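Local coordinates for putative cobalamin synthesis related protein (Corynebacterium diphtheriae, PDB 2NPN) that binds S-adenosylmethionine and probably acts as a precorrin-6A synthase (deacetylating), a tetrapyrrole methyltransferase of adenosylcobalamin biosynthesis, at residues 26-35 with 98-108; 58-66 with 83-94. One frame throughout, in Å; residues are numbered along the deposited sequence. Where two conformers were deposited one is given.

Interaction 1: residues 26-35 with 98-108; sequences LRHAQAIVAL and RTPDDGAVAFL
L26, in the last turn of helix 20-28, presses CD2 against CD2 of L108 at 3.3 Å, closer than usual van der Waals contact, the two side chains crossing at about a right angle. After the helix ends, A29 sets its CB 3.7 Å from CB of A106. Q30 then grips A104 twice: its backbone N donates to A104 O, and its OE1 accepts from A104 N at 2.8 Å, the N-H lying nearly along the C=O axis of the amide (C=O...N 171°). A bend at chi2 turns the amide back to that position, close to the ring of P100. Strand 31-35 runs parallel to 104-108, the short axes 28° apart, and the ladder passes from A106 N to A31 O, from V33 N to A106 O (2.8 Å) and from L108 N to V33 O. These are neighbouring inner strands of the parallel sheet in the N-terminal half of a tetrapyrrole methylase, with strand 61-64 beyond 31-35 and strand 3-9 beyond 104-109. I32 rests CG2 3.6 Å from CG of L108, on the face that helix 42-55 covers, while a water joins its backbone N to NH1 of R98. On the other face V33 lies alongside F107; with CG1 anti to the backbone N (chi1 179°), that methyl reaches CE1 at 3.5 Å. CB of V33 sits over the ring face, set toward the rim and 4.0 Å from the centroid, a CH-pi contact. L35 brings CD1 within 4.1 Å of F107 CE1, and another water links its N to L108 O.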
loop_
_atom_site.group_PDB
_atom_site.type_symbol
_atom_site.label_atom_id
_atom_site.label_comp_id
_atom_site.label_asym_id
_atom_site.label_seq_id
_atom_site.Cartn_x
_atom_site.Cartn_y
_atom_site.Cartn_z
ATOM N N LEU A 26 -11.469 -10.154 9.301
ATOM C CA LEU A 26 -10.645 -11.321 9.005
ATOM C C LEU A 26 -11.231 -12.581 9.662
ATOM O O LEU A 26 -11.269 -13.644 9.062
ATOM C CB LEU A 26 -9.211 -11.095 9.492
ATOM C CG LEU A 26 -8.404 -10.076 8.678
ATOM C CD1 LEU A 26 -7.134 -9.698 9.480
ATOM C CD2 LEU A 26 -8.054 -10.654 7.307
ATOM N N ARG A 27 -11.639 -12.431 10.920
ATOM C CA ARG A 27 -12.173 -13.559 11.676
ATOM C C ARG A 27 -13.517 -14.054 11.198
ATOM O O ARG A 27 -13.822 -15.232 11.394
ATOM C CB ARG A 27 -12.260 -13.227 13.141
ATOM C CG ARG A 27 -10.906 -13.011 13.749
ATOM C CD ARG A 27 -10.967 -12.972 15.225
ATOM N NE ARG A 27 -11.159 -14.307 15.780
ATOM C CZ ARG A 27 -11.395 -14.569 17.063
ATOM N NH1 ARG A 27 -11.489 -13.585 17.948
ATOM N NH2 ARG A 27 -11.554 -15.805 17.465
ATOM N N HIS A 28 -14.306 -13.165 10.601
ATOM C CA HIS A 28 -15.588 -13.561 10.038
ATOM C C HIS A 28 -15.545 -14.022 8.566
ATOM O O HIS A 28 -16.509 -14.627 8.102
ATOM C CB HIS A 28 -16.602 -12.424 10.273
ATOM C CG HIS A 28 -16.951 -12.243 11.720
ATOM N ND1 HIS A 28 -17.995 -12.905 12.332
ATOM C CD2 HIS A 28 -16.372 -11.492 12.685
ATOM C CE1 HIS A 28 -18.037 -12.559 13.608
ATOM N NE2 HIS A 28 -17.072 -11.694 13.843
ATOM N N ALA A 29 -14.436 -13.831 7.871
ATOM C CA ALA A 29 -14.346 -14.267 6.479
ATOM C C ALA A 29 -14.215 -15.764 6.398
ATOM O O ALA A 29 -13.415 -16.375 7.098
ATOM C CB ALA A 29 -13.193 -13.626 5.756
ATOM N N GLN A 30 -15.014 -16.332 5.513
ATOM C CA GLN A 30 -14.951 -17.749 5.182
ATOM C C GLN A 30 -13.910 -18.062 4.088
ATOM O O GLN A 30 -13.599 -19.246 3.833
ATOM C CB GLN A 30 -16.316 -18.208 4.744
ATOM C CG GLN A 30 -17.230 -18.478 5.913
ATOM C CD GLN A 30 -18.614 -17.886 5.716
ATOM O OE1 GLN A 30 -18.790 -16.939 4.944
ATOM N NE2 GLN A 30 -19.592 -18.416 6.434
ATOM N N ALA A 31 -13.431 -17.020 3.419
ATOM C CA ALA A 31 -12.356 -17.099 2.452
ATOM C C ALA A 31 -11.589 -15.801 2.431
ATOM O O ALA A 31 -12.168 -14.775 2.656
ATOM C CB ALA A 31 -12.876 -17.390 1.052
ATOM N N ILE A 32 -10.298 -15.899 2.121
ATOM C CA ILE A 32 -9.394 -14.765 2.055
ATOM C C ILE A 32 -8.658 -14.752 0.722
ATOM O O ILE A 32 -8.100 -15.759 0.298
ATOM C CB ILE A 32 -8.384 -14.750 3.217
ATOM C CG1 ILE A 32 -9.108 -14.642 4.562
ATOM C CG2 ILE A 32 -7.443 -13.542 3.070
ATOM C CD1 ILE A 32 -8.185 -14.741 5.778
ATOM N N VAL A 33 -8.655 -13.588 0.073
ATOM C CA VAL A 33 -8.015 -13.406 -1.247
ATOM C C VAL A 33 -7.021 -12.240 -1.132
ATOM O O VAL A 33 -7.239 -11.246 -0.421
ATOM C CB VAL A 33 -9.045 -13.071 -2.364
ATOM C CG1 VAL A 33 -8.352 -12.853 -3.749
ATOM C CG2 VAL A 33 -10.144 -14.165 -2.465
ATOM N N ALA A 34 -5.941 -12.325 -1.897
ATOM C CA ALA A 34 -5.040 -11.199 -2.016
ATOM C C ALA A 34 -4.591 -11.092 -3.465
ATOM O O ALA A 34 -4.176 -12.093 -4.058
ATOM C CB ALA A 34 -3.866 -11.386 -1.121
ATOM N N LEU A 35 -4.707 -9.893 -4.041
ATOM C CA LEU A 35 -4.266 -9.672 -5.420
ATOM C C LEU A 35 -2.846 -9.131 -5.340
ATOM O O LEU A 35 -2.613 -8.102 -4.702
ATOM C CB LEU A 35 -5.210 -8.687 -6.121
ATOM C CG LEU A 35 -6.695 -9.101 -6.112
ATOM C CD1 LEU A 35 -7.619 -8.000 -6.681
ATOM C CD2 LEU A 35 -6.922 -10.427 -6.862
ATOM N N ARG A 98 -15.997 -21.014 -2.390
ATOM C CA ARG A 98 -15.437 -21.022 -1.033
ATOM C C ARG A 98 -16.289 -20.323 -0.013
ATOM O O ARG A 98 -15.935 -20.292 1.168
ATOM C CB ARG A 98 -14.015 -20.447 -0.999
ATOM C CG ARG A 98 -12.988 -21.255 -1.698
ATOM C CD ARG A 98 -11.631 -20.605 -1.581
ATOM N NE ARG A 98 -10.626 -21.446 -2.196
ATOM C CZ ARG A 98 -9.327 -21.434 -1.906
ATOM N NH1 ARG A 98 -8.815 -20.604 -1.009
ATOM N NH2 ARG A 98 -8.525 -22.278 -2.556
ATOM N N THR A 99 -17.390 -19.715 -0.447
ATOM C CA THR A 99 -18.304 -19.063 0.491
ATOM C C THR A 99 -19.731 -19.389 0.078
ATOM O O THR A 99 -20.043 -19.428 -1.107
ATOM C CB THR A 99 -18.093 -17.532 0.507
ATOM O OG1 THR A 99 -18.434 -16.996 -0.772
ATOM C CG2 THR A 99 -16.602 -17.181 0.805
ATOM N N PRO A 100 -20.618 -19.579 1.056
ATOM C CA PRO A 100 -22.037 -19.778 0.739
ATOM C C PRO A 100 -22.665 -18.472 0.262
ATOM O O PRO A 100 -22.032 -17.392 0.358
ATOM C CB PRO A 100 -22.637 -20.199 2.078
ATOM C CG PRO A 100 -21.761 -19.641 3.091
ATOM C CD PRO A 100 -20.371 -19.525 2.501
ATOM N N ASP A 101 -23.907 -18.574 -0.212
ATOM C CA ASP A 101 -24.549 -17.442 -0.863
ATOM C C ASP A 101 -24.765 -16.230 0.056
ATOM O O ASP A 101 -24.923 -15.124 -0.446
ATOM C CB ASP A 101 -25.841 -17.832 -1.566
ATOM C CG ASP A 101 -26.845 -18.463 -0.645
ATOM O OD1 ASP A 101 -26.592 -18.560 0.582
ATOM O OD2 ASP A 101 -27.907 -18.888 -1.167
ATOM N N ASP A 102 -24.750 -16.452 1.378
ATOM C CA ASP A 102 -24.835 -15.390 2.382
ATOM C C ASP A 102 -23.508 -15.178 3.119
ATOM O O ASP A 102 -23.461 -14.549 4.173
ATOM C CB ASP A 102 -25.970 -15.657 3.391
ATOM C CG ASP A 102 -25.811 -16.971 4.149
ATOM O OD1 ASP A 102 -24.907 -17.764 3.803
ATOM O OD2 ASP A 102 -26.639 -17.245 5.062
ATOM N N GLY A 103 -22.445 -15.717 2.562
ATOM C CA GLY A 103 -21.138 -15.754 3.239
ATOM C C GLY A 103 -20.308 -14.521 3.023
ATOM O O GLY A 103 -20.759 -13.552 2.400
ATOM N N ALA A 104 -19.083 -14.574 3.538
ATOM C CA ALA A 104 -18.197 -13.415 3.501
ATOM C C ALA A 104 -16.822 -13.816 3.007
ATOM O O ALA A 104 -16.285 -14.860 3.401
ATOM C CB ALA A 104 -18.092 -12.799 4.851
ATOM N N VAL A 105 -16.268 -12.994 2.127
ATOM C CA VAL A 105 -14.881 -13.111 1.674
ATOM C C VAL A 105 -14.145 -11.825 2.024
ATOM O O VAL A 105 -14.750 -10.750 1.987
ATOM C CB VAL A 105 -14.783 -13.403 0.155
ATOM C CG1 VAL A 105 -15.489 -12.408 -0.657
ATOM C CG2 VAL A 105 -13.332 -13.568 -0.348
ATOM N N ALA A 106 -12.885 -11.951 2.408
ATOM C CA ALA A 106 -12.030 -10.799 2.686
ATOM C C ALA A 106 -10.926 -10.717 1.626
ATOM O O ALA A 106 -10.210 -11.715 1.406
ATOM C CB ALA A 106 -11.383 -10.923 4.099
ATOM N N PHE A 107 -10.740 -9.529 1.031
ATOM C CA PHE A 107 -9.564 -9.221 0.221
ATOM C C PHE A 107 -8.585 -8.422 1.079
ATOM O O PHE A 107 -9.000 -7.436 1.701
ATOM C CB PHE A 107 -9.915 -8.379 -0.994
ATOM C CG PHE A 107 -10.556 -9.129 -2.135
ATOM C CD1 PHE A 107 -9.836 -9.379 -3.298
ATOM C CD2 PHE A 107 -11.859 -9.537 -2.049
ATOM C CE1 PHE A 107 -10.398 -10.022 -4.369
ATOM C CE2 PHE A 107 -12.466 -10.194 -3.122
ATOM C CZ PHE A 107 -11.720 -10.445 -4.308
ATOM N N LEU A 108 -7.316 -8.815 1.095
ATOM C CA LEU A 108 -6.314 -8.127 1.904
ATOM C C LEU A 108 -5.595 -7.118 1.043
ATOM O O LEU A 108 -5.160 -7.437 -0.091
ATOM C CB LEU A 108 -5.329 -9.134 2.487
ATOM C CG LEU A 108 -5.961 -10.298 3.238
ATOM C CD1 LEU A 108 -4.839 -11.185 3.789
ATOM C CD2 LEU A 108 -6.913 -9.792 4.294
HETATM O O HOH W 1 -14.280 -22.069 2.436
HETATM O O HOH W 2 -9.525 -18.673 1.187
HETATM O O HOH W 3 -6.229 -7.715 -2.617
#

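Interaction 2: residues 58-66 with 83-94; sequences GTPIYAVTD and WHAERAHLLAST
Y62 and T94 meet through two torsions: CG of Y62 stands opposite its own backbone N (chi1 -176°), which sends the ring out from the strand, and the chi1 of T94 leaves CG2 anti to the backbone N, over that ring. The methyl lies 3.8 Å from the ring centroid and 7° off the normal, so this CH-pi contact is centred on the face. OG1 of T94 donates to L90 O at 2.8 Å, and T94 N reaches the same oxygen from the opposite face of its plane; the OG1 bond helps hold the T94 side chain in this rotation. L90 meets the phenol at its edge, with CG 3.1 Å from Y62 OH. Two residues on, V64 spreads its methyls over the helix: CG1 faces the edge of the W83 ring, 3.8 Å from CZ2, and also nears CG of R87, while CG2 touches CD2 of L91 at 4.0 Å. At the far end W83 NE1 makes a weak hydrogen bond to D66 OD1 (3.3 Å). NH1 of R87 is 4.5 Å from OD1 of D66, beyond a salt bridge, though its charge may still favour the carboxylate. L91 also touches V33 and L35 of the adjoining strand, so the helix spans more than the sheet's edge. The axes of strand 61-64 and helix segment 83-94 come within 11.0 Å, at 171°: a helix lying antiparallel on an outermost strand of a parallel sheet, the alpha/beta layering of the N-terminal half of tetrapyrrole methylases.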
loop_
_atom_site.group_PDB
_atom_site.type_symbol
_atom_site.label_atom_id
_atom_site.label_comp_id
_atom_site.label_asym_id
_atom_site.label_seq_id
_atom_site.Cartn_x
_atom_site.Cartn_y
_atom_site.Cartn_z
ATOM N N GLY A 58 -6.373 -20.879 10.390
ATOM C CA GLY A 58 -7.177 -21.893 9.760
ATOM C C GLY A 58 -7.910 -21.396 8.534
ATOM O O GLY A 58 -8.868 -22.036 8.105
ATOM N N THR A 59 -7.467 -20.272 7.957
ATOM C CA THR A 59 -8.076 -19.762 6.738
ATOM C C THR A 59 -6.974 -19.524 5.721
ATOM O O THR A 59 -6.151 -18.619 5.926
ATOM C CB THR A 59 -8.872 -18.462 6.983
ATOM O OG1 THR A 59 -9.722 -18.625 8.127
ATOM C CG2 THR A 59 -9.720 -18.133 5.760
ATOM N N PRO A 60 -6.925 -20.350 4.650
ATOM C CA PRO A 60 -5.868 -20.142 3.646
ATOM C C PRO A 60 -6.016 -18.834 2.891
ATOM O O PRO A 60 -7.128 -18.364 2.686
ATOM C CB PRO A 60 -6.054 -21.319 2.673
ATOM C CG PRO A 60 -7.454 -21.755 2.855
ATOM C CD PRO A 60 -7.798 -21.481 4.295
ATOM N N ILE A 61 -4.887 -18.253 2.493
ATOM C CA ILE A 61 -4.911 -17.070 1.636
ATOM C C ILE A 61 -4.817 -17.538 0.197
ATOM O O ILE A 61 -3.855 -18.274 -0.166
ATOM C CB ILE A 61 -3.728 -16.132 1.925
ATOM C CG1 ILE A 61 -3.772 -15.620 3.373
ATOM C CG2 ILE A 61 -3.713 -14.992 0.905
ATOM C CD1 ILE A 61 -2.467 -14.860 3.809
ATOM N N TYR A 62 -5.803 -17.141 -0.603
ATOM C CA TYR A 62 -5.812 -17.335 -2.069
ATOM C C TYR A 62 -5.132 -16.141 -2.732
ATOM O O TYR A 62 -5.738 -15.086 -2.904
ATOM C CB TYR A 62 -7.260 -17.499 -2.558
ATOM C CG TYR A 62 -7.434 -17.812 -4.033
ATOM C CD1 TYR A 62 -7.202 -19.095 -4.520
ATOM C CD2 TYR A 62 -7.871 -16.828 -4.925
ATOM C CE1 TYR A 62 -7.383 -19.400 -5.874
ATOM C CE2 TYR A 62 -8.035 -17.112 -6.287
ATOM C CZ TYR A 62 -7.794 -18.399 -6.749
ATOM O OH TYR A 62 -7.980 -18.692 -8.091
ATOM N N ALA A 63 -3.841 -16.290 -3.056
ATOM C CA ALA A 63 -3.070 -15.184 -3.610
ATOM C C ALA A 63 -3.089 -15.272 -5.133
ATOM O O ALA A 63 -2.675 -16.285 -5.706
ATOM C CB ALA A 63 -1.635 -15.192 -3.085
ATOM N N VAL A 64 -3.622 -14.238 -5.775
ATOM C CA VAL A 64 -3.695 -14.181 -7.228
ATOM C C VAL A 64 -2.570 -13.319 -7.766
ATOM O O VAL A 64 -2.473 -12.130 -7.404
ATOM C CB VAL A 64 -5.041 -13.613 -7.694
ATOM C CG1 VAL A 64 -5.116 -13.587 -9.235
ATOM C CG2 VAL A 64 -6.170 -14.423 -7.109
ATOM N N THR A 65 -1.741 -13.913 -8.630
ATOM C CA THR A 65 -0.573 -13.243 -9.208
ATOM C C THR A 65 -0.702 -13.202 -10.738
ATOM O O THR A 65 -1.429 -14.000 -11.336
ATOM C CB THR A 65 0.764 -13.940 -8.784
ATOM O OG1 THR A 65 0.611 -14.534 -7.484
ATOM C CG2 THR A 65 1.910 -12.926 -8.738
ATOM N N ASP A 66 0.004 -12.266 -11.360
ATOM C CA ASP A 66 -0.107 -12.032 -12.806
ATOM C C ASP A 66 0.637 -13.103 -13.599
ATOM O O ASP A 66 1.378 -13.900 -13.021
ATOM C CB ASP A 66 0.436 -10.641 -13.165
ATOM C CG ASP A 66 -0.163 -9.532 -12.299
ATOM O OD1 ASP A 66 -1.250 -9.736 -11.711
ATOM O OD2 ASP A 66 0.463 -8.453 -12.202
ATOM N N TRP A 83 -5.719 -11.375 -19.544
ATOM C CA TRP A 83 -5.511 -11.728 -18.134
ATOM C C TRP A 83 -6.604 -11.161 -17.239
ATOM O O TRP A 83 -7.114 -11.866 -16.366
ATOM C CB TRP A 83 -4.125 -11.279 -17.633
ATOM C CG TRP A 83 -3.948 -11.324 -16.108
ATOM C CD1 TRP A 83 -3.487 -10.316 -15.314
ATOM C CD2 TRP A 83 -4.224 -12.431 -15.225
ATOM N NE1 TRP A 83 -3.463 -10.717 -13.997
ATOM C CE2 TRP A 83 -3.910 -12.009 -13.912
ATOM C CE3 TRP A 83 -4.720 -13.728 -15.416
ATOM C CZ2 TRP A 83 -4.060 -12.843 -12.793
ATOM C CZ3 TRP A 83 -4.869 -14.564 -14.295
ATOM C CH2 TRP A 83 -4.545 -14.112 -13.002
ATOM N N HIS A 84 -6.991 -9.901 -17.442
ATOM C CA HIS A 84 -8.044 -9.314 -16.598
ATOM C C HIS A 84 -9.377 -10.050 -16.693
ATOM O O HIS A 84 -10.050 -10.227 -15.680
ATOM C CB HIS A 84 -8.228 -7.827 -16.904
ATOM C CG HIS A 84 -7.040 -7.004 -16.525
ATOM N ND1 HIS A 84 -6.895 -5.684 -16.889
ATOM C CD2 HIS A 84 -5.929 -7.329 -15.822
ATOM C CE1 HIS A 84 -5.750 -5.225 -16.411
ATOM N NE2 HIS A 84 -5.153 -6.202 -15.749
ATOM N N ALA A 85 -9.747 -10.489 -17.895
ATOM C CA ALA A 85 -10.975 -11.269 -18.081
ATOM C C ALA A 85 -10.859 -12.618 -17.383
ATOM O O ALA A 85 -11.781 -13.054 -16.684
ATOM C CB ALA A 85 -11.271 -11.467 -19.572
ATOM N N GLU A 86 -9.723 -13.279 -17.565
ATOM C CA GLU A 86 -9.506 -14.570 -16.926
ATOM C C GLU A 86 -9.458 -14.431 -15.405
ATOM O O GLU A 86 -10.018 -15.259 -14.697
ATOM C CB GLU A 86 -8.207 -15.203 -17.402
ATOM C CG GLU A 86 -7.868 -16.506 -16.663
ATOM C CD GLU A 86 -9.011 -17.516 -16.620
ATOM O OE1 GLU A 86 -9.494 -17.922 -17.709
ATOM O OE2 GLU A 86 -9.392 -17.936 -15.499
ATOM N N ARG A 87 -8.754 -13.409 -14.922
ATOM C CA ARG A 87 -8.712 -13.117 -13.480
ATOM C C ARG A 87 -10.120 -12.882 -12.923
ATOM O O ARG A 87 -10.438 -13.346 -11.834
ATOM C CB ARG A 87 -7.803 -11.916 -13.187
ATOM C CG ARG A 87 -7.645 -11.583 -11.711
ATOM C CD ARG A 87 -6.755 -10.386 -11.519
ATOM N NE ARG A 87 -7.304 -9.198 -12.176
ATOM C CZ ARG A 87 -6.631 -8.069 -12.388
ATOM N NH1 ARG A 87 -5.364 -7.951 -12.004
ATOM N NH2 ARG A 87 -7.234 -7.041 -12.971
ATOM N N ALA A 88 -10.970 -12.193 -13.667
ATOM C CA ALA A 88 -12.329 -11.916 -13.198
ATOM C C ALA A 88 -13.113 -13.215 -13.012
ATOM O O ALA A 88 -13.773 -13.419 -11.987
ATOM C CB ALA A 88 -13.048 -10.993 -14.158
ATOM N N HIS A 89 -13.004 -14.104 -13.992
ATOM C CA HIS A 89 -13.705 -15.377 -13.944
ATOM C C HIS A 89 -13.189 -16.214 -12.765
ATOM O O HIS A 89 -13.978 -16.842 -12.051
ATOM C CB HIS A 89 -13.534 -16.130 -15.279
ATOM C CG HIS A 89 -14.263 -17.436 -15.336
ATOM N ND1 HIS A 89 -15.546 -17.599 -14.851
ATOM C CD2 HIS A 89 -13.884 -18.646 -15.813
ATOM C CE1 HIS A 89 -15.924 -18.855 -15.031
ATOM N NE2 HIS A 89 -14.935 -19.509 -15.616
ATOM N N LEU A 90 -11.869 -16.217 -12.585
ATOM C CA LEU A 90 -11.170 -16.933 -11.499
ATOM C C LEU A 90 -11.645 -16.475 -10.114
ATOM O O LEU A 90 -11.929 -17.263 -9.214
ATOM C CB LEU A 90 -9.680 -16.617 -11.613
ATOM C CG LEU A 90 -8.598 -17.363 -10.841
ATOM C CD1 LEU A 90 -8.597 -18.851 -11.201
ATOM C CD2 LEU A 90 -7.235 -16.752 -11.186
ATOM N N LEU A 91 -11.690 -15.164 -9.946
ATOM C CA LEU A 91 -12.107 -14.569 -8.667
ATOM C C LEU A 91 -13.564 -14.896 -8.356
ATOM O O LEU A 91 -13.893 -15.283 -7.241
ATOM C CB LEU A 91 -11.898 -13.053 -8.649
ATOM C CG LEU A 91 -10.466 -12.515 -8.535
ATOM C CD1 LEU A 91 -10.450 -11.008 -8.723
ATOM C CD2 LEU A 91 -9.870 -12.900 -7.195
ATOM N N ALA A 92 -14.432 -14.756 -9.346
ATOM C CA ALA A 92 -15.848 -15.009 -9.116
ATOM C C ALA A 92 -16.104 -16.461 -8.794
ATOM O O ALA A 92 -16.857 -16.756 -7.875
ATOM C CB ALA A 92 -16.677 -14.552 -10.298
ATOM N N SER A 93 -15.454 -17.357 -9.533
ATOM C CA SER A 93 -15.603 -18.796 -9.307
ATOM C C SER A 93 -15.089 -19.185 -7.925
ATOM O O SER A 93 -15.722 -19.962 -7.213
ATOM C CB SER A 93 -14.859 -19.593 -10.380
ATOM O OG SER A 93 -15.316 -19.239 -11.669
ATOM N N THR A 94 -13.944 -18.619 -7.546
ATOM C CA THR A 94 -13.323 -18.924 -6.262
ATOM C C THR A 94 -14.234 -18.482 -5.117
ATOM O O THR A 94 -14.428 -19.214 -4.137
ATOM C CB THR A 94 -11.938 -18.285 -6.133
ATOM O OG1 THR A 94 -11.064 -18.857 -7.122
ATOM C CG2 THR A 94 -11.327 -18.569 -4.782
#

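In the fold
From the N terminus, the chain passes through strand 3-9 and helix 20-28 into 26-35, the first half of interaction 1. It continues by helix 42-55 to strand 61-64, passes through the unmodelled residues 67-76 and returns along helix 78-98, closing the smaller loop of interaction 2. That helix leads directly into 98-108, which closes the larger loop, so interaction 2 is nested inside interaction 1. Strand 31-35 is common ground: it lies between 61-64 and 104-109, and I32 O lies 2.8 Å from Y62 N, and A34 O 2.8 Å from V64 N, both probable hydrogen bonds. Together the contacts tie three adjacent strands to helix 78-98; the centres of the two interactions lie about 12 Å apart.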